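Local coordinates for putative chromatin binding protein (Chaetomium thermophilum, PDB 6QP0) that probably binds ATP and, as Kti12, is a tRNA-dependent ATPase essential for tRNA modification by Elongator, this chain being its P-loop ATPase part, at residues G14-A19 against L73-D78; E27-S32 against I247-A252; A115-V120 against D125-D130; R171-R176 against Y203-W208. One frame throughout, in Å; residues are numbered along the deposited sequence.

Overall arrangement
The four interactions show how chemistry follows position in a P-loop fold. Interactions 1 and 3 are buried and reach the same parallel sheet through the neighbouring strands 72-77 and 125-130; interaction 3 is wholly aliphatic where its side chains mesh, whereas interaction 1 joins a small tyrosine contact to magnesium and phosphate chemistry. Interactions 2 and 4 lie at the surface, on opposite sides of the chain's centre, about 36 Å apart between centres. Interaction 2 shares helix 15-31 with interaction 1 but stacks an arginine on a tryptophan, far from the nucleotide. Interaction 4 touches the same ADP and aluminium fluoride as interaction 1, bringing an arginine and a tyrosine to them.

Interaction 1. Residues G14-A19 against L73-D78; sequences GKTTRA and LHYISD. With MG (magnesium ion), chain D; ADP (adenosine-5'-diphosphate), chain B; AF3 (aluminum fluoride), chain C.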
# COMPACT_ATOMS: atom_id res chain seq x y z
N GLY A 14 -1.96 -3.53 -9.08
CA GLY A 14 -0.78 -4.34 -8.88
C GLY A 14 -0.06 -4.14 -7.57
O GLY A 14 1.11 -4.52 -7.46
N LYS A 15 -0.72 -3.55 -6.56
CA LYS A 15 -0.08 -3.34 -5.27
C LYS A 15 0.39 -4.66 -4.67
O LYS A 15 1.57 -4.82 -4.33
CB LYS A 15 -1.05 -2.64 -4.32
CG LYS A 15 -1.39 -1.21 -4.71
CD LYS A 15 -2.41 -0.60 -3.76
CE LYS A 15 -3.82 -0.63 -4.35
NZ LYS A 15 -4.24 -2.00 -4.74
N THR A 16 -0.53 -5.62 -4.53
CA THR A 16 -0.18 -6.90 -3.91
C THR A 16 0.93 -7.60 -4.69
O THR A 16 1.85 -8.17 -4.09
CB THR A 16 -1.41 -7.79 -3.81
OG1 THR A 16 -2.49 -7.08 -3.19
CG2 THR A 16 -1.11 -9.04 -3.00
N THR A 17 0.87 -7.55 -6.02
CA THR A 17 1.87 -8.22 -6.83
C THR A 17 3.25 -7.61 -6.60
O THR A 17 4.23 -8.33 -6.38
CB THR A 17 1.48 -8.13 -8.31
OG1 THR A 17 0.08 -8.40 -8.44
CG2 THR A 17 2.26 -9.15 -9.13
N ARG A 18 3.35 -6.28 -6.63
CA ARG A 18 4.62 -5.62 -6.36
C ARG A 18 5.04 -5.78 -4.90
O ARG A 18 6.23 -5.90 -4.61
CB ARG A 18 4.54 -4.14 -6.73
CG ARG A 18 5.18 -3.79 -8.07
CD ARG A 18 4.51 -4.50 -9.24
NE ARG A 18 4.88 -3.89 -10.52
CZ ARG A 18 6.01 -4.13 -11.17
NH1 ARG A 18 6.91 -4.97 -10.67
NH2 ARG A 18 6.25 -3.53 -12.33
N ALA A 19 4.07 -5.77 -3.97
CA ALA A 19 4.41 -5.91 -2.56
C ALA A 19 5.06 -7.26 -2.27
O ALA A 19 6.01 -7.34 -1.48
CB ALA A 19 3.16 -5.73 -1.70
N LEU A 73 10.98 -8.44 8.99
CA LEU A 73 10.16 -8.11 7.82
C LEU A 73 8.70 -8.38 8.12
O LEU A 73 8.34 -9.50 8.50
CB LEU A 73 10.62 -8.91 6.61
CG LEU A 73 9.96 -8.58 5.27
CD1 LEU A 73 10.15 -7.11 4.91
CD2 LEU A 73 10.53 -9.48 4.18
N HIS A 74 7.86 -7.36 7.95
CA HIS A 74 6.43 -7.47 8.19
C HIS A 74 5.66 -7.06 6.93
O HIS A 74 6.07 -6.16 6.19
CB HIS A 74 5.98 -6.58 9.36
CG HIS A 74 6.78 -6.77 10.61
ND1 HIS A 74 6.43 -7.68 11.58
CD2 HIS A 74 7.90 -6.16 11.05
CE1 HIS A 74 7.31 -7.63 12.57
NE2 HIS A 74 8.21 -6.72 12.27
N TYR A 75 4.53 -7.74 6.70
CA TYR A 75 3.65 -7.45 5.58
C TYR A 75 2.23 -7.30 6.09
O TYR A 75 1.72 -8.18 6.80
CB TYR A 75 3.72 -8.55 4.52
CG TYR A 75 2.64 -8.44 3.47
CD1 TYR A 75 2.79 -7.60 2.37
CD2 TYR A 75 1.47 -9.18 3.56
CE1 TYR A 75 1.81 -7.50 1.41
CE2 TYR A 75 0.48 -9.09 2.60
CZ TYR A 75 0.66 -8.24 1.53
OH TYR A 75 -0.32 -8.14 0.57
N ILE A 76 1.58 -6.19 5.73
CA ILE A 76 0.22 -5.89 6.16
C ILE A 76 -0.59 -5.48 4.94
O ILE A 76 -0.08 -4.81 4.03
CB ILE A 76 0.19 -4.78 7.22
CG1 ILE A 76 1.10 -5.13 8.40
CG2 ILE A 76 -1.24 -4.54 7.70
CD1 ILE A 76 1.32 -3.98 9.37
N SER A 77 -1.87 -5.87 4.92
CA SER A 77 -2.76 -5.53 3.83
C SER A 77 -4.19 -5.54 4.35
O SER A 77 -4.47 -6.00 5.46
CB SER A 77 -2.61 -6.49 2.65
OG SER A 77 -3.13 -7.77 2.97
N ASP A 78 -5.11 -5.01 3.54
CA ASP A 78 -6.53 -5.11 3.86
C ASP A 78 -6.93 -6.56 4.07
O ASP A 78 -7.72 -6.88 4.97
CB ASP A 78 -7.37 -4.47 2.76
CG ASP A 78 -7.19 -2.96 2.68
OD1 ASP A 78 -6.22 -2.43 3.26
OD2 ASP A 78 -8.04 -2.29 2.05
MG MG D . -3.45 -5.41 -2.58
PB ADP B . -4.19 -5.15 -6.25
O1B ADP B . -4.08 -6.13 -5.10
O2B ADP B . -5.60 -4.64 -6.35
O3B ADP B . -3.27 -3.97 -6.01
PA ADP B . -2.92 -7.28 -7.81
O1A ADP B . -3.64 -8.40 -7.09
O2A ADP B . -1.54 -7.08 -7.22
O3A ADP B . -3.80 -5.89 -7.67
O5' ADP B . -2.81 -7.65 -9.42
C5' ADP B . -3.98 -7.55 -10.20
C4' ADP B . -3.89 -8.36 -11.33
O4' ADP B . -3.03 -7.70 -12.38
C3' ADP B . -3.17 -9.75 -10.99
O3' ADP B . -3.79 -10.86 -11.79
C2' ADP B . -1.99 -9.60 -11.32
O2' ADP B . -1.45 -10.87 -11.86
C1' ADP B . -1.95 -8.42 -12.49
N9 ADP B . -0.81 -7.59 -12.27
C8 ADP B . -0.47 -6.78 -11.27
N7 ADP B . 0.72 -6.25 -11.59
C5 ADP B . 1.09 -6.74 -12.78
C6 ADP B . 2.21 -6.53 -13.55
N6 ADP B . 3.49 -5.87 -13.75
N1 ADP B . 2.34 -7.15 -14.71
C2 ADP B . 1.38 -8.00 -15.14
N3 ADP B . 0.28 -8.21 -14.39
C4 ADP B . 0.14 -7.58 -13.21
AL AF3 C . -6.57 -5.16 -4.45
F1 AF3 C . -5.34 -5.50 -3.31
F2 AF3 C . -7.28 -6.44 -5.34
F3 AF3 C . -6.76 -3.57 -5.04
O HOH W 1 -4.59 -7.15 -1.57
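Tyr75 is where strand 73-77 reaches the start of helix 15-31. With CG anti to the backbone N (chi1 169°), its ring extends to the helix and meets Ala19 at its edge, CE1 to Ala19 CB being 3.8 Å. The hydroxyl end lies across the methyl of Thr16, at about a right angle; this OH is hydrogen-bonded to Asp130, whose OD2 is also paired with Thr16 OG1. Two residues on, Ser77 runs abreast of Thr16, but the backbones stay apart, with the CA atoms of Thr16 and Ser77 8.3 Å from each other. Thr16 is thus two-sided: CG2 faces the tyrosine, while OG1 binds magnesium at 2.0 Å. Beside it, Lys15 bends at the end of its chain, so that NZ donates to ADP O3B (2.5 Å) and to F3 of the aluminium fluoride (3.0 Å). A methionine in place of Lys15 would probably leave O3B and F3 without this shared donor and their negative charge less balanced. Thr17 N adds a bond to ADP O2A of 2.7 Å. A loop leading into a helix, with lysine and threonine gripping phosphates and metal, is the hallmark of the P-loop, or Walker A motif.

Interaction 2. Residues E27-S32 against I247-A252; sequences EERIAS and IWDAIA
Arg29 and Trp248 form a cation-pi stack at the surface, where the last turns of helix 15-31 and helix 237-250 meet, far from the nucleotide. The guanidinium stacks on the face of the indole, the two planes tilted by 27°, and Arg29 CZ sits 3.6 Å from the centroid of the five-membered ring. The aliphatic part of the same side chain uses the other half of the indole: Arg29 CG stands over the middle of the six-membered ring in a CH-pi contact, 3.3 Å from its centroid and only 6° off the normal. This double use depends on a bend at chi2 (66°), which turns the chain after CG so that its charged end comes back over the pyrrole half. Arg29 NH2 and Trp248 NE1 are 3.5 Å apart, yet both are donors, and what joins them is the stack and not a hydrogen bond. Trp248 also receives Ile30 at its rim, where CG1 of Ile30 approaches CH2 of Trp248 to 3.8 Å, near the ring plane. The indole is therefore held over a face by one residue and at an edge by the next.

Asp245 forms a salt bridge with Arg29 NH1, while Asp249 OD1 stays 4.3 Å from Arg29 NH2, too far for a salt bridge but probably still favourable. Toward the sheet, Ile30 and Trp248 both touch Ile126 of strand 125-130. Two helices lying side by side on one face of a parallel sheet, here the one that follows the P-loop and the last helix modelled, belong to the three-layered alpha/beta architecture of P-loop NTPases.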
# COMPACT_ATOMS: atom_id res chain seq x y z
N GLU A 27 13.68 -9.93 1.74
CA GLU A 27 14.05 -11.14 2.46
C GLU A 27 15.48 -11.56 2.12
O GLU A 27 16.26 -11.91 3.01
CB GLU A 27 13.07 -12.26 2.15
CG GLU A 27 13.06 -13.39 3.16
CD GLU A 27 11.93 -14.37 2.93
OE1 GLU A 27 11.60 -14.63 1.76
OE2 GLU A 27 11.37 -14.88 3.93
N GLU A 28 15.84 -11.52 0.83
CA GLU A 28 17.21 -11.87 0.45
C GLU A 28 18.20 -10.85 0.99
O GLU A 28 19.32 -11.20 1.38
CB GLU A 28 17.33 -11.98 -1.07
CG GLU A 28 17.66 -10.67 -1.78
CD GLU A 28 17.63 -10.78 -3.30
OE1 GLU A 28 18.70 -10.91 -3.91
OE2 GLU A 28 16.52 -10.75 -3.87
N ARG A 29 17.80 -9.57 1.04
CA ARG A 29 18.73 -8.52 1.44
C ARG A 29 18.98 -8.55 2.94
O ARG A 29 20.09 -8.28 3.40
CB ARG A 29 18.19 -7.16 1.01
CG ARG A 29 19.17 -6.01 1.16
CD ARG A 29 20.37 -6.16 0.23
NE ARG A 29 21.22 -4.98 0.25
CZ ARG A 29 20.99 -3.87 -0.45
NH1 ARG A 29 19.92 -3.78 -1.23
NH2 ARG A 29 21.83 -2.84 -0.37
N ILE A 30 17.96 -8.88 3.74
CA ILE A 30 18.13 -8.95 5.19
C ILE A 30 19.04 -10.12 5.56
O ILE A 30 19.93 -10.00 6.40
CB ILE A 30 16.77 -9.04 5.89
CG1 ILE A 30 15.99 -7.74 5.70
CG2 ILE A 30 16.95 -9.35 7.36
CD1 ILE A 30 14.52 -7.84 6.05
N ALA A 31 18.81 -11.28 4.94
CA ALA A 31 19.74 -12.40 5.07
C ALA A 31 20.97 -12.23 4.20
O ALA A 31 22.00 -12.85 4.47
CB ALA A 31 19.03 -13.71 4.72
N SER A 32 20.88 -11.41 3.16
CA SER A 32 22.01 -11.13 2.27
C SER A 32 22.45 -12.40 1.56
O SER A 32 22.08 -12.64 0.40
CB SER A 32 23.17 -10.53 3.06
OG SER A 32 24.14 -9.98 2.19
N ILE A 247 15.03 2.04 -2.43
CA ILE A 247 14.22 1.90 -1.23
C ILE A 247 15.08 1.43 -0.06
O ILE A 247 14.98 1.94 1.06
CB ILE A 247 13.03 0.94 -1.46
CG1 ILE A 247 12.08 1.48 -2.54
CG2 ILE A 247 12.29 0.71 -0.15
CD1 ILE A 247 11.02 0.48 -2.98
N TRP A 248 15.95 0.45 -0.31
CA TRP A 248 16.79 -0.08 0.76
C TRP A 248 17.75 0.99 1.28
O TRP A 248 17.87 1.19 2.49
CB TRP A 248 17.57 -1.29 0.27
CG TRP A 248 18.42 -1.90 1.33
CD1 TRP A 248 19.73 -1.62 1.59
CD2 TRP A 248 18.02 -2.88 2.30
NE1 TRP A 248 20.17 -2.37 2.65
CE2 TRP A 248 19.14 -3.15 3.10
CE3 TRP A 248 16.83 -3.55 2.55
CZ2 TRP A 248 19.10 -4.07 4.15
CZ3 TRP A 248 16.79 -4.46 3.59
CH2 TRP A 248 17.92 -4.72 4.37
N ASP A 249 18.44 1.68 0.37
CA ASP A 249 19.35 2.74 0.78
C ASP A 249 18.62 3.84 1.54
O ASP A 249 19.18 4.45 2.45
CB ASP A 249 20.06 3.33 -0.43
CG ASP A 249 21.00 2.34 -1.10
OD1 ASP A 249 21.55 1.47 -0.38
OD2 ASP A 249 21.19 2.42 -2.33
N ALA A 250 17.35 4.09 1.19
CA ALA A 250 16.59 5.13 1.87
C ALA A 250 16.30 4.75 3.32
O ALA A 250 16.39 5.60 4.21
CB ALA A 250 15.28 5.39 1.11
N ILE A 251 15.94 3.49 3.57
CA ILE A 251 15.56 3.07 4.91
C ILE A 251 16.77 2.50 5.65
O ILE A 251 16.65 1.57 6.45
CB ILE A 251 14.41 2.04 4.88
CG1 ILE A 251 14.79 0.81 4.05
CG2 ILE A 251 13.14 2.70 4.34
CD1 ILE A 251 13.59 -0.03 3.63
N ALA A 252 17.95 3.07 5.37
CA ALA A 252 19.16 2.78 6.12
C ALA A 252 19.75 4.09 6.63
O ALA A 252 19.09 5.14 6.58
CB ALA A 252 20.17 2.02 5.24

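Interaction 3. Residues A115-V120 against D125-D130; sequences AAVKRV and DIVILD
Val117 is the first residue of helix 115-120 to meet strand 125-130, and it does so with both methyls. CG1, anti to the backbone N (chi1 176°), faces CG1 of Val127 at a relaxed 4.3 Å. CG2 points further along the strand and touches Leu129 CD1 at 3.9 Å, the two side chains crossing at about a right angle. One valine thus bridges two strand residues that project from the same face of the sheet, since Val127 and Leu129 are separated by Ile128, which turns to the other face and packs on helix 15-31. Ile76 of the neighbouring strand and Leu4 of strand 4-9 also touch Val117, extending the same aliphatic layer across the sheet.

Helix and strand here are the second half of a beta-alpha-beta crossover: strand 72-77 leads through helix 106-120 into strand 125-130, which lies parallel to it and next to it. The chain reverses in the few residues between them, and the short segments run nearly antiparallel, at 166°, with axes 9.3 Å apart at their closest.

One turn later Val120 takes over. Its CG2, lodged between the backbone N and the carbonyl carbon, meets Val127 CG2 at 3.7 Å, again crossing at about a right angle, so Val127 is gripped by valines from two successive turns. Val120 also brings its backbone close to the start of the strand, where its carbonyl O lies 3.1 Å from Asp125 CB. No hydrogen bond links the two segments; the carboxylate of Asp125 instead uses OD2 for a salt bridge with Arg72 and a hydrogen bond with His74.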
# COMPACT_ATOMS: atom_id res chain seq x y z
N ALA A 115 -3.11 0.68 13.58
CA ALA A 115 -2.75 -0.14 14.73
C ALA A 115 -1.81 -1.27 14.33
O ALA A 115 -0.81 -1.53 15.01
CB ALA A 115 -4.01 -0.69 15.40
N ALA A 116 -2.13 -1.96 13.24
CA ALA A 116 -1.29 -3.07 12.79
C ALA A 116 0.15 -2.62 12.57
O ALA A 116 1.09 -3.35 12.92
CB ALA A 116 -1.86 -3.67 11.50
N VAL A 117 0.34 -1.43 12.00
CA VAL A 117 1.70 -0.94 11.76
C VAL A 117 2.37 -0.60 13.09
O VAL A 117 3.52 -0.98 13.33
CB VAL A 117 1.67 0.28 10.82
CG1 VAL A 117 3.06 0.86 10.65
CG2 VAL A 117 1.10 -0.12 9.46
N LYS A 118 1.66 0.11 13.97
CA LYS A 118 2.27 0.54 15.22
C LYS A 118 2.74 -0.64 16.06
O LYS A 118 3.72 -0.52 16.80
CB LYS A 118 1.27 1.38 16.02
CG LYS A 118 1.93 2.27 17.07
CD LYS A 118 0.90 3.02 17.89
CE LYS A 118 1.48 4.30 18.47
NZ LYS A 118 2.75 4.07 19.21
N ARG A 119 2.06 -1.78 15.95
CA ARG A 119 2.42 -2.94 16.76
C ARG A 119 3.77 -3.53 16.36
O ARG A 119 4.41 -4.19 17.19
CB ARG A 119 1.34 -4.02 16.65
CG ARG A 119 0.03 -3.65 17.33
CD ARG A 119 -1.13 -4.48 16.81
NE ARG A 119 -2.41 -4.04 17.37
CZ ARG A 119 -3.59 -4.28 16.81
NH1 ARG A 119 -3.67 -4.94 15.66
NH2 ARG A 119 -4.70 -3.83 17.39
N VAL A 120 4.22 -3.32 15.13
CA VAL A 120 5.43 -3.96 14.64
C VAL A 120 6.46 -2.93 14.18
O VAL A 120 7.66 -3.13 14.33
CB VAL A 120 5.11 -4.94 13.48
CG1 VAL A 120 4.34 -6.13 14.01
CG2 VAL A 120 4.33 -4.23 12.38
N ASP A 125 12.49 -2.91 12.32
CA ASP A 125 11.38 -3.66 11.73
C ASP A 125 10.94 -2.96 10.45
O ASP A 125 10.42 -1.84 10.50
CB ASP A 125 10.22 -3.77 12.72
CG ASP A 125 10.57 -4.61 13.93
OD1 ASP A 125 11.31 -4.11 14.81
OD2 ASP A 125 10.12 -5.77 13.99
N ILE A 126 11.13 -3.63 9.32
CA ILE A 126 10.69 -3.11 8.03
C ILE A 126 9.26 -3.57 7.79
O ILE A 126 8.97 -4.77 7.86
CB ILE A 126 11.63 -3.59 6.91
CG1 ILE A 126 13.06 -3.13 7.19
CG2 ILE A 126 11.15 -3.06 5.56
CD1 ILE A 126 14.10 -3.75 6.28
N VAL A 127 8.38 -2.62 7.51
CA VAL A 127 6.95 -2.88 7.38
C VAL A 127 6.50 -2.47 5.98
O VAL A 127 6.73 -1.33 5.56
CB VAL A 127 6.14 -2.12 8.45
CG1 VAL A 127 4.65 -2.29 8.22
CG2 VAL A 127 6.53 -2.60 9.84
N ILE A 128 5.86 -3.40 5.28
CA ILE A 128 5.27 -3.14 3.97
C ILE A 128 3.76 -3.02 4.15
O ILE A 128 3.10 -4.00 4.53
CB ILE A 128 5.61 -4.26 2.97
CG1 ILE A 128 7.12 -4.40 2.80
CG2 ILE A 128 4.94 -3.98 1.64
CD1 ILE A 128 7.53 -5.66 2.07
N LEU A 129 3.22 -1.85 3.86
CA LEU A 129 1.78 -1.60 3.98
C LEU A 129 1.18 -1.65 2.58
O LEU A 129 1.26 -0.68 1.82
CB LEU A 129 1.51 -0.26 4.66
CG LEU A 129 0.06 0.02 5.03
CD1 LEU A 129 -0.45 -1.00 6.04
CD2 LEU A 129 -0.11 1.43 5.58
N ASP A 130 0.58 -2.79 2.24
CA ASP A 130 -0.05 -3.01 0.94
C ASP A 130 -1.52 -2.63 1.06
O ASP A 130 -2.37 -3.44 1.45
CB ASP A 130 0.13 -4.46 0.50
CG ASP A 130 -0.72 -4.83 -0.70
OD1 ASP A 130 -1.33 -3.93 -1.32
OD2 ASP A 130 -0.79 -6.03 -1.02

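Interaction 4. Residues R171-R176 against Y203-W208; sequences RRLERR and YERSNW. With ADP (adenosine-5'-diphosphate), chain B; AF3 (aluminum fluoride), chain C.
Leu173 wedges its two methyls against the start of the second segment: CD2 lies 3.3 Å from the carbonyl O of Tyr203, and CD1 is equally close to Arg205 CG, at 3.3 Å. At the outer rim Arg176 reaches Glu204 through a salt bridge whose hydrogen bond is weak, with NH1 3.5 Å from OE2. The carboxylate oxygen lies at the edge of the guanidinium, in its plane, and the two flat groups are tilted by 25°.

The same two segments carry residues that line the nucleotide pocket. Arg172 extends its chain from CG to NE and offers its guanidinium edge to ADP, NH2 bonding O1A at 2.8 Å in a nearly straight line (168°), while NH1 adds a weak bond to O1A and lies 3.2 Å from F2 of the aluminium fluoride. A leucine here would probably leave O1A without this bond and remove a positive charge beside the fluoride group. From the other segment the Tyr203 hydroxyl hydrogen-bonds F3, which lies at the edge of the tyrosine ring, in its plane.

Further out, Asn169 OD1 accepts a hydrogen bond from the backbone N of Tyr203, Glu170 pairs with Arg205, and Trp208 NE1 is hydrogen-bonded to Ser12 of the P-loop. Aluminium fluoride on ADP O2B, 2.2 Å from AL to that oxygen, commonly mimics a phosphoryl group in transfer, so Arg172 is placed where it would probably help to balance negative charge, and Tyr203 where its hydroxyl can hydrogen-bond the group.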
# COMPACT_ATOMS: atom_id res chain seq x y z
N ARG A 171 -12.16 -8.90 -15.12
CA ARG A 171 -11.87 -10.33 -15.15
C ARG A 171 -12.13 -10.97 -13.79
O ARG A 171 -12.55 -12.12 -13.72
CB ARG A 171 -10.42 -10.57 -15.58
CG ARG A 171 -10.00 -9.80 -16.82
NH1 ARG A 171 -6.93 -7.82 -19.40
NH2 ARG A 171 -8.61 -9.25 -20.02
N ARG A 172 -11.87 -10.23 -12.70
CA ARG A 172 -12.15 -10.75 -11.37
C ARG A 172 -13.64 -10.70 -11.04
O ARG A 172 -14.13 -11.58 -10.32
CB ARG A 172 -11.34 -9.97 -10.33
CG ARG A 172 -9.86 -10.30 -10.37
CD ARG A 172 -9.05 -9.46 -9.40
NE ARG A 172 -7.68 -9.98 -9.28
CZ ARG A 172 -6.72 -9.39 -8.57
NH1 ARG A 172 -6.96 -8.27 -7.91
NH2 ARG A 172 -5.51 -9.94 -8.51
N LEU A 173 -14.36 -9.71 -11.56
CA LEU A 173 -15.82 -9.75 -11.48
C LEU A 173 -16.37 -10.92 -12.28
O LEU A 173 -17.30 -11.61 -11.84
CB LEU A 173 -16.41 -8.43 -11.97
CG LEU A 173 -16.39 -7.25 -11.00
CD1 LEU A 173 -16.84 -5.98 -11.71
CD2 LEU A 173 -17.28 -7.52 -9.80
N GLU A 174 -15.81 -11.15 -13.47
CA GLU A 174 -16.23 -12.29 -14.28
C GLU A 174 -15.98 -13.60 -13.55
O GLU A 174 -16.84 -14.49 -13.55
CB GLU A 174 -15.48 -12.28 -15.62
CG GLU A 174 -15.86 -11.12 -16.54
CD GLU A 174 -14.86 -10.90 -17.65
OE1 GLU A 174 -13.87 -11.66 -17.73
OE2 GLU A 174 -15.05 -9.95 -18.44
N ARG A 175 -14.81 -13.74 -12.92
CA ARG A 175 -14.44 -14.97 -12.22
C ARG A 175 -15.26 -15.08 -10.94
O ARG A 175 -14.78 -14.83 -9.83
CB ARG A 175 -12.94 -15.00 -11.94
CG ARG A 175 -12.47 -16.25 -11.23
N ARG A 176 -16.52 -15.47 -11.09
CA ARG A 176 -17.41 -15.67 -9.96
C ARG A 176 -18.46 -16.74 -10.27
O ARG A 176 -19.15 -16.68 -11.28
CB ARG A 176 -18.10 -14.35 -9.58
CG ARG A 176 -17.35 -13.52 -8.56
CD ARG A 176 -18.07 -12.20 -8.29
NE ARG A 176 -17.61 -11.57 -7.05
CZ ARG A 176 -18.09 -10.43 -6.57
NH1 ARG A 176 -19.04 -9.78 -7.23
NH2 ARG A 176 -17.62 -9.93 -5.44
N TYR A 203 -13.80 -5.61 -6.80
CA TYR A 203 -14.63 -4.51 -6.31
C TYR A 203 -15.92 -4.47 -7.11
O TYR A 203 -15.97 -4.90 -8.26
CB TYR A 203 -13.91 -3.17 -6.44
CG TYR A 203 -12.53 -3.08 -5.83
CD1 TYR A 203 -11.46 -3.81 -6.34
CD2 TYR A 203 -12.28 -2.23 -4.76
CE1 TYR A 203 -10.20 -3.71 -5.79
CE2 TYR A 203 -11.02 -2.13 -4.21
CZ TYR A 203 -9.99 -2.87 -4.72
OH TYR A 203 -8.74 -2.76 -4.17
N GLU A 204 -16.97 -3.93 -6.50
CA GLU A 204 -18.16 -3.58 -7.26
C GLU A 204 -17.82 -2.42 -8.19
O GLU A 204 -17.12 -1.48 -7.80
CB GLU A 204 -19.31 -3.21 -6.33
CG GLU A 204 -19.74 -4.34 -5.40
CD GLU A 204 -20.17 -5.59 -6.14
OE1 GLU A 204 -20.93 -5.45 -7.12
OE2 GLU A 204 -19.74 -6.70 -5.76
N ARG A 205 -18.30 -2.49 -9.44
CA ARG A 205 -17.89 -1.49 -10.43
C ARG A 205 -18.20 -0.06 -9.96
O ARG A 205 -17.50 0.88 -10.35
CB ARG A 205 -18.55 -1.77 -11.78
CG ARG A 205 -17.95 -2.97 -12.51
CD ARG A 205 -18.34 -2.99 -13.99
NE ARG A 205 -19.67 -3.53 -14.22
CZ ARG A 205 -19.93 -4.71 -14.79
NH1 ARG A 205 -18.93 -5.49 -15.19
NH2 ARG A 205 -21.18 -5.11 -14.95
N SER A 206 -19.23 0.12 -9.13
CA SER A 206 -19.49 1.43 -8.54
C SER A 206 -18.37 1.83 -7.58
O SER A 206 -17.83 2.94 -7.67
CB SER A 206 -20.84 1.42 -7.82
OG SER A 206 -21.13 2.68 -7.23
N ASN A 207 -18.01 0.93 -6.66
CA ASN A 207 -16.95 1.23 -5.71
C ASN A 207 -15.61 1.44 -6.42
O ASN A 207 -14.79 2.25 -5.99
CB ASN A 207 -16.82 0.10 -4.69
CG ASN A 207 -15.78 0.40 -3.62
OD1 ASN A 207 -15.61 1.55 -3.21
ND2 ASN A 207 -15.08 -0.64 -3.17
N TRP A 208 -15.37 0.69 -7.51
CA TRP A 208 -14.09 0.78 -8.21
C TRP A 208 -13.92 2.13 -8.88
O TRP A 208 -12.89 2.79 -8.71
CB TRP A 208 -13.99 -0.35 -9.23
CG TRP A 208 -12.62 -0.56 -9.80
CD1 TRP A 208 -11.71 -1.48 -9.39
CD2 TRP A 208 -12.02 0.17 -10.87
NE1 TRP A 208 -10.56 -1.37 -10.15
CE2 TRP A 208 -10.73 -0.37 -11.06
CE3 TRP A 208 -12.44 1.22 -11.68
CZ2 TRP A 208 -9.86 0.12 -12.03
CZ3 TRP A 208 -11.58 1.70 -12.65
CH2 TRP A 208 -10.30 1.15 -12.81
PB ADP B . -4.19 -5.15 -6.25
O1B ADP B . -4.08 -6.13 -5.10
O2B ADP B . -5.60 -4.64 -6.35
O3B ADP B . -3.27 -3.97 -6.01
PA ADP B . -2.92 -7.28 -7.81
O1A ADP B . -3.64 -8.40 -7.09
O2A ADP B . -1.54 -7.08 -7.22
O3A ADP B . -3.80 -5.89 -7.67
O5' ADP B . -2.81 -7.65 -9.42
C5' ADP B . -3.98 -7.55 -10.20
C4' ADP B . -3.89 -8.36 -11.33
O4' ADP B . -3.03 -7.70 -12.38
C3' ADP B . -3.17 -9.75 -10.99
O3' ADP B . -3.79 -10.86 -11.79
C2' ADP B . -1.99 -9.60 -11.32
O2' ADP B . -1.45 -10.87 -11.86
C1' ADP B . -1.95 -8.42 -12.49
N9 ADP B . -0.81 -7.59 -12.27
C8 ADP B . -0.47 -6.78 -11.27
N7 ADP B . 0.72 -6.25 -11.59
C5 ADP B . 1.09 -6.74 -12.78
C6 ADP B . 2.21 -6.53 -13.55
N6 ADP B . 3.49 -5.87 -13.75
N1 ADP B . 2.34 -7.15 -14.71
C2 ADP B . 1.38 -8.00 -15.14
N3 ADP B . 0.28 -8.21 -14.39
C4 ADP B . 0.14 -7.58 -13.21
AL AF3 C . -6.57 -5.16 -4.45
F1 AF3 C . -5.34 -5.50 -3.31
F2 AF3 C . -7.28 -6.44 -5.34
F3 AF3 C . -6.76 -3.57 -5.04